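Local coordinates for protein arginyl-tRNA synthetase, putative (Plasmodium falciparum, PDB 5JLD) that probably joins L-arginine to its cognate tRNA at the expense of ATP, as a class I aminoacyl-tRNA synthetase, at residues I115-N120 and K575-L580. Residues are numbered along the deposited sequence; the frame is centred on the assembly and turned at random.
Sequences IDISIN and KSLLKL
With chi1 of Ile117 at -60°, its CG1 stands anti to the carbonyl carbon and its CG2 anti to the backbone N, so that one branch reaches Leu577 and the other Leu580. A nearly extended chi2 of 163° carries CD1 out to the helix. There Ile117 CD1 lies against the backbone, 3.6 Å from Leu577 CA, and also touches Leu577 CB and, at 3.9 Å, Ser576 CB. The shorter branch, Ile117 CG2, meets Leu580 CD2 at 3.8 Å, the two side chains crossing at a slant. A beta-branched isoleucine suits this place because its two arms reach successive parts of the same helical face.

Ile115, two residues earlier on an extended chain, also directs its side chain at the helix, whereas that of Asp116 between them turns away. Ile115 CG2 rests 3.7 Å from Ser576 OG, a van der Waals contact between a methyl group and the hydroxyl oxygen; its apolar branches pack on Ser576. No hydrogen bond links the two segments. The small side chain of Ser576 lets both isoleucines come close to this turn of the helix, where Leu580 N bonds to Ser576 O.

The contact joins the chain running from strand 114-115 toward strand 133-137 of the parallel sheet, in the catalytic region, to helix 564-584 of the DALR anticodon-binding region. Leucine at 577 and 580 gives apolar surface to both Ile117 and Phe522 of helix 522-532, which also touches Ile117, while Leu577 packs on Tyr541 and Leu545 of helix 536-556.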
loop_
_atom_site.group_PDB
_atom_site.type_symbol
_atom_site.label_atom_id
_atom_site.label_comp_id
_atom_site.label_asym_id
_atom_site.label_seq_id
_atom_site.Cartn_x
_atom_site.Cartn_y
_atom_site.Cartn_z
ATOM N N ILE A 115 19.692 -15.863 -3.188
ATOM C CA ILE A 115 18.983 -14.761 -3.838
ATOM C C ILE A 115 18.593 -13.629 -2.882
ATOM O O ILE A 115 17.889 -13.852 -1.904
ATOM C CB ILE A 115 17.717 -15.268 -4.531
ATOM C CG1 ILE A 115 18.106 -16.170 -5.706
ATOM C CG2 ILE A 115 16.878 -14.103 -5.027
ATOM C CD1 ILE A 115 16.975 -17.005 -6.196
ATOM N N ASP A 116 19.041 -12.412 -3.184
ATOM C CA ASP A 116 18.687 -11.245 -2.383
ATOM C C ASP A 116 18.050 -10.135 -3.233
ATOM O O ASP A 116 18.750 -9.380 -3.917
ATOM C CB ASP A 116 19.918 -10.705 -1.656
ATOM C CG ASP A 116 19.596 -9.508 -0.759
ATOM O OD1 ASP A 116 18.449 -9.412 -0.272
ATOM O OD2 ASP A 116 20.498 -8.667 -0.536
ATOM N N ILE A 117 16.722 -10.044 -3.188
ATOM C CA ILE A 117 15.984 -8.985 -3.881
ATOM C C ILE A 117 15.913 -7.713 -3.030
ATOM O O ILE A 117 15.294 -7.703 -1.966
ATOM C CB ILE A 117 14.550 -9.432 -4.235
ATOM C CG1 ILE A 117 14.577 -10.658 -5.151
ATOM C CG2 ILE A 117 13.793 -8.302 -4.896
ATOM C CD1 ILE A 117 13.256 -11.398 -5.207
ATOM N N SER A 118 16.543 -6.645 -3.508
ATOM C CA SER A 118 16.686 -5.414 -2.733
ATOM C C SER A 118 16.532 -4.202 -3.633
ATOM O O SER A 118 16.876 -4.246 -4.820
ATOM C CB SER A 118 18.045 -5.360 -2.042
ATOM O OG SER A 118 18.425 -6.645 -1.590
ATOM N N ILE A 119 16.020 -3.116 -3.068
ATOM C CA ILE A 119 15.767 -1.911 -3.842
ATOM C C ILE A 119 16.136 -0.692 -3.021
ATOM O O ILE A 119 15.547 -0.436 -1.971
ATOM C CB ILE A 119 14.283 -1.796 -4.275
ATOM C CG1 ILE A 119 13.914 -2.852 -5.306
ATOM C CG2 ILE A 119 13.963 -0.389 -4.828
ATOM C CD1 ILE A 119 12.396 -2.822 -5.660
ATOM N N ASN A 120 17.116 0.060 -3.494
ATOM C CA ASN A 120 17.452 1.302 -2.845
ATOM C C ASN A 120 16.481 2.396 -3.238
ATOM O O ASN A 120 16.347 2.723 -4.418
ATOM C CB ASN A 120 18.868 1.731 -3.191
ATOM C CG ASN A 120 19.374 2.799 -2.252
ATOM O OD1 ASN A 120 18.846 3.915 -2.230
ATOM N ND2 ASN A 120 20.380 2.455 -1.445
ATOM N N LYS A 575 10.355 -17.906 -7.416
ATOM C CA LYS A 575 9.890 -18.249 -6.074
ATOM C C LYS A 575 10.173 -17.130 -5.079
ATOM O O LYS A 575 9.251 -16.638 -4.427
ATOM C CB LYS A 575 10.546 -19.542 -5.589
ATOM C CG LYS A 575 10.081 -19.996 -4.214
ATOM C CD LYS A 575 10.399 -21.469 -4.011
ATOM C CE LYS A 575 11.666 -21.678 -3.209
ATOM N NZ LYS A 575 11.377 -21.638 -1.749
ATOM N N SER A 576 11.440 -16.730 -4.964
ATOM C CA SER A 576 11.786 -15.613 -4.084
ATOM C C SER A 576 10.880 -14.389 -4.299
ATOM O O SER A 576 10.343 -13.805 -3.338
ATOM C CB SER A 576 13.248 -15.195 -4.277
ATOM O OG SER A 576 14.132 -16.111 -3.665
ATOM N N LEU A 577 10.713 -14.008 -5.565
ATOM C CA LEU A 577 9.967 -12.803 -5.891
ATOM C C LEU A 577 8.480 -12.955 -5.538
ATOM O O LEU A 577 7.849 -12.029 -5.028
ATOM C CB LEU A 577 10.135 -12.457 -7.373
ATOM C CG LEU A 577 9.519 -11.150 -7.877
ATOM C CD1 LEU A 577 9.983 -9.952 -7.002
ATOM C CD2 LEU A 577 9.875 -10.932 -9.360
ATOM N N LEU A 578 7.928 -14.122 -5.826
ATOM C CA LEU A 578 6.528 -14.397 -5.530
ATOM C C LEU A 578 6.284 -14.326 -4.016
ATOM O O LEU A 578 5.326 -13.698 -3.570
ATOM C CB LEU A 578 6.133 -15.760 -6.054
ATOM C CG LEU A 578 4.641 -16.075 -6.073
ATOM C CD1 LEU A 578 3.853 -14.870 -6.543
ATOM C CD2 LEU A 578 4.388 -17.279 -6.997
ATOM N N LYS A 579 7.168 -14.970 -3.252
ATOM C CA LYS A 579 7.124 -14.935 -1.785
ATOM C C LYS A 579 7.109 -13.493 -1.286
ATOM O O LYS A 579 6.197 -13.089 -0.545
ATOM C CB LYS A 579 8.316 -15.687 -1.201
ATOM C CG LYS A 579 8.395 -15.711 0.320
ATOM C CD LYS A 579 9.758 -16.231 0.762
ATOM C CE LYS A 579 9.989 -16.044 2.254
ATOM N NZ LYS A 579 9.412 -17.178 3.020
ATOM N N LEU A 580 8.106 -12.720 -1.726
ATOM C CA LEU A 580 8.214 -11.318 -1.331
ATOM C C LEU A 580 6.938 -10.531 -1.670
ATOM O O LEU A 580 6.410 -9.809 -0.821
ATOM C CB LEU A 580 9.442 -10.668 -1.979
ATOM C CG LEU A 580 9.636 -9.175 -1.740
ATOM C CD1 LEU A 580 9.643 -8.899 -0.234
ATOM C CD2 LEU A 580 10.947 -8.716 -2.353
#